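Long-range contact in lactaldehyde dehydrogenase (Methanocaldococcus jannaschii, PDB 3PQA), which oxidises lactaldehyde to lactate with NAD, in preference to NADP, for the biosynthesis of coenzyme F420: residues B[28-40]-B[197-211]. Residues are numbered along the deposited sequence; the frame is centred on the assembly and turned at random. Where two conformers were deposited one is given.
Sequences IPALSREEAKEAI and LTGAGEVVGDEIVVN. With SO4 (sulfate ion), chain G.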
ATOM      1  N   ILE B  28       4.809  45.649  -9.735  1.00 18.29           N
ATOM      2  CA  ILE B  28       5.774  44.601  -9.441  1.00 19.49           C
ATOM      3  C   ILE B  28       6.653  44.320 -10.663  1.00 18.00           C
ATOM      4  O   ILE B  28       6.352  44.794 -11.769  1.00 18.11           O
ATOM      5  CB  ILE B  28       5.055  43.311  -8.954  1.00 21.65           C
ATOM      6  CG1 ILE B  28       4.231  42.684 -10.083  1.00 23.32           C
ATOM      7  CG2 ILE B  28       4.197  43.612  -7.727  1.00 23.40           C
ATOM      8  CD1 ILE B  28       3.698  41.303  -9.757  1.00 22.11           C
ATOM      9  N   PRO B  29       7.752  43.559 -10.474  1.00 16.38           N
ATOM     10  CA  PRO B  29       8.608  43.278 -11.627  1.00 15.55           C
ATOM     11  C   PRO B  29       7.949  42.373 -12.676  1.00 14.91           C
ATOM     12  O   PRO B  29       7.180  41.463 -12.342  1.00 15.30           O
ATOM     13  CB  PRO B  29       9.827  42.583 -11.002  1.00 15.97           C
ATOM     14  CG  PRO B  29       9.760  42.916  -9.527  1.00 16.89           C
ATOM     15  CD  PRO B  29       8.305  42.991  -9.229  1.00 16.15           C
ATOM     16  N   ALA B  30       8.241  42.650 -13.943  1.00 14.96           N
ATOM     17  CA  ALA B  30       7.883  41.737 -15.019  1.00 15.06           C
ATOM     18  C   ALA B  30       9.152  41.322 -15.734  1.00 15.19           C
ATOM     19  O   ALA B  30       9.798  42.120 -16.418  1.00 15.32           O
ATOM     20  CB  ALA B  30       6.886  42.357 -15.976  1.00 15.34           C
ATOM     21  N   LEU B  31       9.512  40.059 -15.562  1.00 15.09           N
ATOM     22  CA  LEU B  31      10.727  39.508 -16.126  1.00 15.14           C
ATOM     23  C   LEU B  31      10.613  39.343 -17.634  1.00 14.31           C
ATOM     24  O   LEU B  31       9.560  38.982 -18.154  1.00 14.74           O
ATOM     25  CB  LEU B  31      11.033  38.155 -15.473  1.00 16.38           C
ATOM     26  CG  LEU B  31      11.717  38.138 -14.108  1.00 16.52           C
ATOM     27  CD1 LEU B  31      10.935  38.907 -13.049  1.00 16.58           C
ATOM     28  CD2 LEU B  31      11.900  36.695 -13.678  1.00 16.52           C
ATOM     29  N   SER B  32      11.701  39.641 -18.334  1.00 14.62           N
ATOM     30  CA  SER B  32      11.803  39.343 -19.751  1.00 15.49           C
ATOM     31  C   SER B  32      12.037  37.847 -19.944  1.00 15.98           C
ATOM     32  O   SER B  32      12.398  37.140 -18.990  1.00 16.17           O
ATOM     33  CB  SER B  32      12.983  40.105 -20.344  1.00 15.79           C
ATOM     34  OG  SER B  32      14.191  39.622 -19.784  1.00 16.60           O
ATOM     35  N   ARG B  33      11.845  37.364 -21.173  1.00 16.33           N
ATOM     36  CA  ARG B  33      12.146  35.969 -21.500  1.00 16.87           C
ATOM     37  C   ARG B  33      13.599  35.647 -21.158  1.00 17.36           C
ATOM     38  O   ARG B  33      13.899  34.557 -20.658  1.00 17.48           O
ATOM     39  CB  ARG B  33      11.870  35.660 -22.979  1.00 18.19           C
ATOM     40  CG  ARG B  33      12.152  34.194 -23.349  1.00 18.39           C
ATOM     41  CD  ARG B  33      11.702  33.819 -24.768  1.00 18.51           C
ATOM     42  NE  ARG B  33      10.284  34.086 -25.008  1.00 18.44           N
ATOM     43  CZ  ARG B  33       9.284  33.243 -24.764  1.00 18.57           C
ATOM     44  NH1 ARG B  33       9.504  32.030 -24.251  1.00 18.51           N
ATOM     45  NH2 ARG B  33       8.045  33.623 -25.037  1.00 18.49           N
ATOM     46  N   GLU B  34      14.489  36.606 -21.401  1.00 18.17           N
ATOM     47  CA  GLU B  34      15.910  36.412 -21.133  0.50 19.13           C
ATOM     48  C   GLU B  34      16.193  36.338 -19.634  1.00 17.90           C
ATOM     49  O   GLU B  34      17.071  35.590 -19.206  1.00 17.87           O
ATOM     50  CB  GLU B  34      16.761  37.502 -21.802  0.50 22.95           C
ATOM     51  CG  GLU B  34      18.229  37.123 -21.965  0.50 25.24           C
ATOM     52  CD  GLU B  34      18.408  35.768 -22.629  0.50 23.61           C
ATOM     53  OE1 GLU B  34      17.769  35.527 -23.676  0.50 25.31           O
ATOM     54  OE2 GLU B  34      19.183  34.942 -22.103  0.50 25.37           O
ATOM     55  N   GLU B  35      15.436  37.088 -18.835  1.00 16.72           N
ATOM     56  CA  GLU B  35      15.581  37.029 -17.382  1.00 16.69           C
ATOM     57  C   GLU B  35      15.015  35.709 -16.856  1.00 15.76           C
ATOM     58  O   GLU B  35      15.587  35.113 -15.931  1.00 15.70           O
ATOM     59  CB  GLU B  35      14.920  38.224 -16.702  1.00 17.84           C
ATOM     60  CG  GLU B  35      15.711  39.526 -16.897  1.00 18.65           C
ATOM     61  CD  GLU B  35      14.989  40.759 -16.396  1.00 18.24           C
ATOM     62  OE1 GLU B  35      13.753  40.850 -16.553  1.00 18.71           O
ATOM     63  OE2 GLU B  35      15.676  41.657 -15.856  1.00 18.83           O
ATOM     64  N   ALA B  36      13.915  35.253 -17.466  1.00 15.13           N
ATOM     65  CA  ALA B  36      13.347  33.927 -17.173  1.00 14.88           C
ATOM     66  C   ALA B  36      14.356  32.814 -17.483  1.00 15.22           C
ATOM     67  O   ALA B  36      14.569  31.925 -16.659  1.00 15.10           O
ATOM     68  CB  ALA B  36      12.030  33.710 -17.936  1.00 14.47           C
ATOM     69  N   LYS B  37      14.997  32.889 -18.659  1.00 16.22           N
ATOM     70  CA  LYS B  37      16.063  31.952 -19.042  1.00 17.76           C
ATOM     71  C   LYS B  37      17.183  31.910 -18.010  1.00 17.59           C
ATOM     72  O   LYS B  37      17.635  30.836 -17.644  1.00 16.91           O
ATOM     73  CB  LYS B  37      16.637  32.274 -20.432  1.00 20.18           C
ATOM     74  CG  LYS B  37      15.685  31.935 -21.568  1.00 21.39           C
ATOM     75  CD  LYS B  37      16.271  32.213 -22.941  1.00 21.01           C
ATOM     76  CE  LYS B  37      15.209  31.952 -24.014  1.00 21.57           C
ATOM     77  NZ  LYS B  37      15.486  32.692 -25.289  1.00 21.42           N
ATOM     78  N   GLU B  38      17.622  33.083 -17.549  1.00 18.46           N
ATOM     79  CA  GLU B  38      18.686  33.180 -16.538  1.00 20.59           C
ATOM     80  C   GLU B  38      18.280  32.568 -15.202  1.00 18.02           C
ATOM     81  O   GLU B  38      19.074  31.889 -14.564  1.00 17.58           O
ATOM     82  CB  GLU B  38      19.101  34.632 -16.315  1.00 26.59           C
ATOM     83  CG  GLU B  38      19.822  35.272 -17.475  1.00 29.32           C
ATOM     84  CD  GLU B  38      20.104  36.744 -17.223  1.00 28.22           C
ATOM     85  OE1 GLU B  38      20.175  37.512 -18.209  1.00 29.80           O
ATOM     86  OE2 GLU B  38      20.244  37.129 -16.033  1.00 29.73           O
ATOM     87  N   ALA B  39      17.047  32.824 -14.779  1.00 16.62           N
ATOM     88  CA  ALA B  39      16.526  32.229 -13.553  1.00 15.64           C
ATOM     89  C   ALA B  39      16.515  30.702 -13.633  1.00 15.52           C
ATOM     90  O   ALA B  39      16.795  30.030 -12.641  1.00 16.40           O
ATOM     91  CB  ALA B  39      15.142  32.749 -13.255  1.00 15.54           C
ATOM     92  N   ILE B  40      16.212  30.159 -14.812  1.00 15.34           N
ATOM     93  CA  ILE B  40      16.161  28.702 -14.996  1.00 15.36           C
ATOM     94  C   ILE B  40      17.583  28.121 -15.011  1.00 15.37           C
ATOM     95  O   ILE B  40      17.841  27.083 -14.399  1.00 15.37           O
ATOM     96  CB  ILE B  40      15.353  28.315 -16.260  1.00 16.55           C
ATOM     97  CG1 ILE B  40      13.859  28.575 -16.030  1.00 16.98           C
ATOM     98  CG2 ILE B  40      15.604  26.857 -16.677  1.00 16.91           C
ATOM     99  CD1 ILE B  40      13.030  28.573 -17.299  1.00 16.83           C
ATOM    100  N   LEU B 197       8.981  33.871 -10.286  1.00 13.87           N
ATOM    101  CA  LEU B 197       9.180  34.603 -11.535  1.00 13.77           C
ATOM    102  C   LEU B 197       7.875  35.295 -11.958  1.00 13.04           C
ATOM    103  O   LEU B 197       6.952  34.658 -12.505  1.00 13.26           O
ATOM    104  CB  LEU B 197       9.683  33.661 -12.639  1.00 14.82           C
ATOM    105  CG  LEU B 197      10.891  32.762 -12.356  1.00 15.00           C
ATOM    106  CD1 LEU B 197      11.293  32.021 -13.622  1.00 14.99           C
ATOM    107  CD2 LEU B 197      12.069  33.580 -11.798  1.00 14.97           C
ATOM    108  N   THR B 198       7.799  36.598 -11.683  1.00 12.27           N
ATOM    109  CA  THR B 198       6.608  37.380 -12.001  1.00 11.56           C
ATOM    110  C   THR B 198       6.699  37.990 -13.387  1.00 11.32           C
ATOM    111  O   THR B 198       7.800  38.227 -13.896  1.00 12.11           O
ATOM    112  CB  THR B 198       6.296  38.478 -10.934  1.00 12.37           C
ATOM    113  OG1 THR B 198       7.435  39.327 -10.740  1.00 13.61           O
ATOM    114  CG2 THR B 198       5.902  37.828  -9.598  1.00 13.47           C
ATOM    115  N   GLY B 199       5.545  38.229 -13.997  1.00 11.84           N
ATOM    116  CA  GLY B 199       5.496  38.871 -15.310  1.00 12.51           C
ATOM    117  C   GLY B 199       4.390  38.308 -16.170  1.00 13.07           C
ATOM    118  O   GLY B 199       3.475  37.646 -15.673  1.00 13.82           O
ATOM    119  N   ALA B 200       4.486  38.558 -17.470  1.00 13.54           N
ATOM    120  CA  ALA B 200       3.459  38.161 -18.414  1.00 13.76           C
ATOM    121  C   ALA B 200       3.486  36.648 -18.598  1.00 13.59           C
ATOM    122  O   ALA B 200       4.531  36.078 -18.924  1.00 14.11           O
ATOM    123  CB  ALA B 200       3.676  38.874 -19.754  1.00 14.45           C
ATOM    124  N   GLY B 201       2.330  36.018 -18.393  1.00 13.63           N
ATOM    125  CA  GLY B 201       2.196  34.570 -18.576  1.00 14.39           C
ATOM    126  C   GLY B 201       2.717  34.126 -19.923  1.00 14.95           C
ATOM    127  O   GLY B 201       3.389  33.110 -20.028  1.00 15.64           O
ATOM    128  N   GLU B 202       2.457  34.923 -20.960  1.00 15.26           N
ATOM    129  CA  GLU B 202       2.862  34.552 -22.311  1.00 14.73           C
ATOM    130  C   GLU B 202       4.367  34.745 -22.574  1.00 13.69           C
ATOM    131  O   GLU B 202       4.880  34.340 -23.611  1.00 14.93           O
ATOM    132  CB  GLU B 202       1.977  35.258 -23.359  1.00 17.68           C
ATOM    133  CG  GLU B 202       2.192  36.761 -23.508  1.00 20.23           C
ATOM    134  CD  GLU B 202       1.532  37.625 -22.423  1.00 18.27           C
ATOM    135  OE1 GLU B 202       0.822  37.107 -21.514  1.00 20.30           O
ATOM    136  OE2 GLU B 202       1.745  38.863 -22.499  1.00 20.46           O
ATOM    137  N   VAL B 203       5.072  35.346 -21.620  1.00 13.26           N
ATOM    138  CA  VAL B 203       6.525  35.471 -21.667  1.00 13.03           C
ATOM    139  C   VAL B 203       7.166  34.497 -20.654  1.00 13.72           C
ATOM    140  O   VAL B 203       7.895  33.579 -21.036  1.00 14.17           O
ATOM    141  CB  VAL B 203       6.964  36.929 -21.379  1.00 13.79           C
ATOM    142  CG1 VAL B 203       8.475  37.072 -21.499  1.00 15.54           C
ATOM    143  CG2 VAL B 203       6.258  37.906 -22.323  1.00 15.62           C
ATOM    144  N   VAL B 204       6.880  34.717 -19.372  1.00 13.81           N
ATOM    145  CA  VAL B 204       7.521  34.003 -18.267  1.00 13.65           C
ATOM    146  C   VAL B 204       6.956  32.578 -18.147  1.00 13.60           C
ATOM    147  O   VAL B 204       7.714  31.603 -18.083  1.00 13.82           O
ATOM    148  CB  VAL B 204       7.346  34.776 -16.934  1.00 14.89           C
ATOM    149  CG1 VAL B 204       7.968  34.008 -15.783  1.00 16.46           C
ATOM    150  CG2 VAL B 204       7.951  36.168 -17.026  1.00 16.41           C
ATOM    151  N   GLY B 205       5.628  32.468 -18.133  1.00 13.54           N
ATOM    152  CA  GLY B 205       4.967  31.155 -18.125  1.00 13.41           C
ATOM    153  C   GLY B 205       5.366  30.337 -19.345  1.00 13.36           C
ATOM    154  O   GLY B 205       5.749  29.174 -19.225  1.00 13.72           O
ATOM    155  N   ASP B 206       5.318  30.963 -20.521  1.00 13.98           N
ATOM    156  CA  ASP B 206       5.717  30.300 -21.763  1.00 14.98           C
ATOM    157  C   ASP B 206       7.160  29.776 -21.731  1.00 13.92           C
ATOM    158  O   ASP B 206       7.432  28.662 -22.193  1.00 14.57           O
ATOM    159  CB  ASP B 206       5.537  31.246 -22.955  1.00 17.29           C
ATOM    160  CG  ASP B 206       5.803  30.567 -24.279  1.00 18.41           C
ATOM    161  OD1 ASP B 206       4.943  29.766 -24.713  1.00 17.60           O
ATOM    162  OD2 ASP B 206       6.872  30.815 -24.873  1.00 17.51           O
ATOM    163  N   GLU B 207       8.086  30.582 -21.203  1.00 13.47           N
ATOM    164  CA  GLU B 207       9.483  30.165 -21.118  1.00 13.76           C
ATOM    165  C   GLU B 207       9.662  28.953 -20.193  1.00 13.61           C
ATOM    166  O   GLU B 207      10.442  28.070 -20.500  1.00 13.58           O
ATOM    167  CB  GLU B 207      10.415  31.325 -20.708  1.00 15.22           C
ATOM    168  CG  GLU B 207      11.906  30.958 -20.729  1.00 16.60           C
ATOM    169  CD  GLU B 207      12.373  30.411 -22.078  1.00 15.60           C
ATOM    170  OE1 GLU B 207      11.861  30.856 -23.124  1.00 16.72           O
ATOM    171  OE2 GLU B 207      13.266  29.543 -22.097  1.00 16.68           O
ATOM    172  N   ILE B 208       8.920  28.905 -19.088  1.00 13.50           N
ATOM    173  CA  ILE B 208       8.987  27.768 -18.173  1.00 14.18           C
ATOM    174  C   ILE B 208       8.516  26.482 -18.865  1.00 14.37           C
ATOM    175  O   ILE B 208       9.126  25.419 -18.708  1.00 14.60           O
ATOM    176  CB  ILE B 208       8.155  28.021 -16.891  1.00 14.97           C
ATOM    177  CG1 ILE B 208       8.810  29.130 -16.052  1.00 15.32           C
ATOM    178  CG2 ILE B 208       8.004  26.729 -16.075  1.00 15.41           C
ATOM    179  CD1 ILE B 208       8.026  29.520 -14.796  1.00 15.11           C
ATOM    180  N   VAL B 209       7.454  26.605 -19.655  1.00 13.96           N
ATOM    181  CA  VAL B 209       6.877  25.475 -20.390  1.00 14.03           C
ATOM    182  C   VAL B 209       7.812  24.949 -21.468  1.00 15.03           C
ATOM    183  O   VAL B 209       7.995  23.735 -21.593  1.00 15.63           O
ATOM    184  CB  VAL B 209       5.506  25.850 -21.008  1.00 13.38           C
ATOM    185  CG1 VAL B 209       4.989  24.765 -21.937  1.00 13.56           C
ATOM    186  CG2 VAL B 209       4.485  26.121 -19.913  1.00 13.54           C
ATOM    187  N   VAL B 210       8.413  25.858 -22.237  1.00 15.50           N
ATOM    188  CA  VAL B 210       9.240  25.479 -23.394  1.00 16.17           C
ATOM    189  C   VAL B 210      10.710  25.171 -23.076  1.00 15.44           C
ATOM    190  O   VAL B 210      11.352  24.413 -23.811  1.00 16.34           O
ATOM    191  CB  VAL B 210       9.164  26.526 -24.560  1.00 17.51           C
ATOM    192  CG1 VAL B 210       7.718  26.734 -25.013  1.00 18.83           C
ATOM    193  CG2 VAL B 210       9.836  27.864 -24.182  1.00 18.81           C
ATOM    194  N   ASN B 211      11.240  25.748 -21.995  1.00 14.63           N
ATOM    195  CA  ASN B 211      12.667  25.593 -21.667  1.00 14.74           C
ATOM    196  C   ASN B 211      13.067  24.137 -21.437  1.00 14.62           C
ATOM    197  O   ASN B 211      12.490  23.461 -20.587  1.00 14.97           O
ATOM    198  CB  ASN B 211      13.029  26.419 -20.435  1.00 14.96           C
ATOM    199  CG  ASN B 211      14.520  26.620 -20.292  1.00 15.03           C
ATOM    200  OD1 ASN B 211      15.277  25.667 -20.081  1.00 15.08           O
ATOM    201  ND2 ASN B 211      14.955  27.875 -20.400  1.00 15.09           N
TER
HETATM  202  S   SO4 G 487      -0.625  35.995 -16.312  1.00 51.00           S
HETATM  203  O1  SO4 G 487      -1.869  36.354 -15.642  1.00 51.03           O
HETATM  204  O2  SO4 G 487      -0.083  37.145 -17.038  1.00 51.03           O
HETATM  205  O3  SO4 G 487       0.334  35.571 -15.307  1.00 51.04           O
HETATM  206  O4  SO4 G 487      -0.868  34.918 -17.261  1.00 51.05           O
HETATM  207  O   HOH W   1       6.932  39.566 -18.418  1.00 19.60           O
HETATM  208  O   HOH W   2      17.598  28.551 -19.667  1.00 24.30           O
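Arg33 reaches across from helix 33-40 and lodges among Val203, Asp206, Glu207 and Val210, holding two acidic side chains of helix 201-210 with one guanidinium group. NH1 and NH2 both settle on a single oxygen of Asp206, OD2, each at 3.0 Å, while NH1 also donates to Glu207 OE1 at 2.9 Å. Both carboxylate planes stand nearly perpendicular to the guanidinium plane, and Val203 O lies over one of its faces. The chain first runs out with CG anti to the backbone N and then bends at chi3, which turns the guanidinium toward Asp206. The other oxygen of Asp206, OD1, is paired with Lys232. Glu207 in turn fits between Arg33, Ala36, Lys37 and Ile40; its CG rests on Ala36 CB, and OE2 accepts from Asn211 ND2 at 2.9 Å. A leucine in place of Arg33 would probably leave Glu207 OE1 without its charged mate and Asp206 relying on Lys232. Ahead of the helices the loops join through one backbone bond and one side-chain bond: Leu31 N donates almost straight (178°) to Thr198 O, and Thr198 OG1 donates to Pro29 O at 2.7 Å from above the carbonyl plane. A side chain at Gly199 would probably be crowded by Leu31 N, Ala30 CA and the carbonyl oxygen of Thr198. Leu31 CD2 and Ala39 CB both close on Leu197 CD2, at 3.6 and 3.5 Å. The helices cross at -37°, and the arrangement is that of an N-terminal helix packed on a helix linking parallel strands 194-196 and 216-220 in the Rossmann-like NAD-binding domain of aldehyde dehydrogenases.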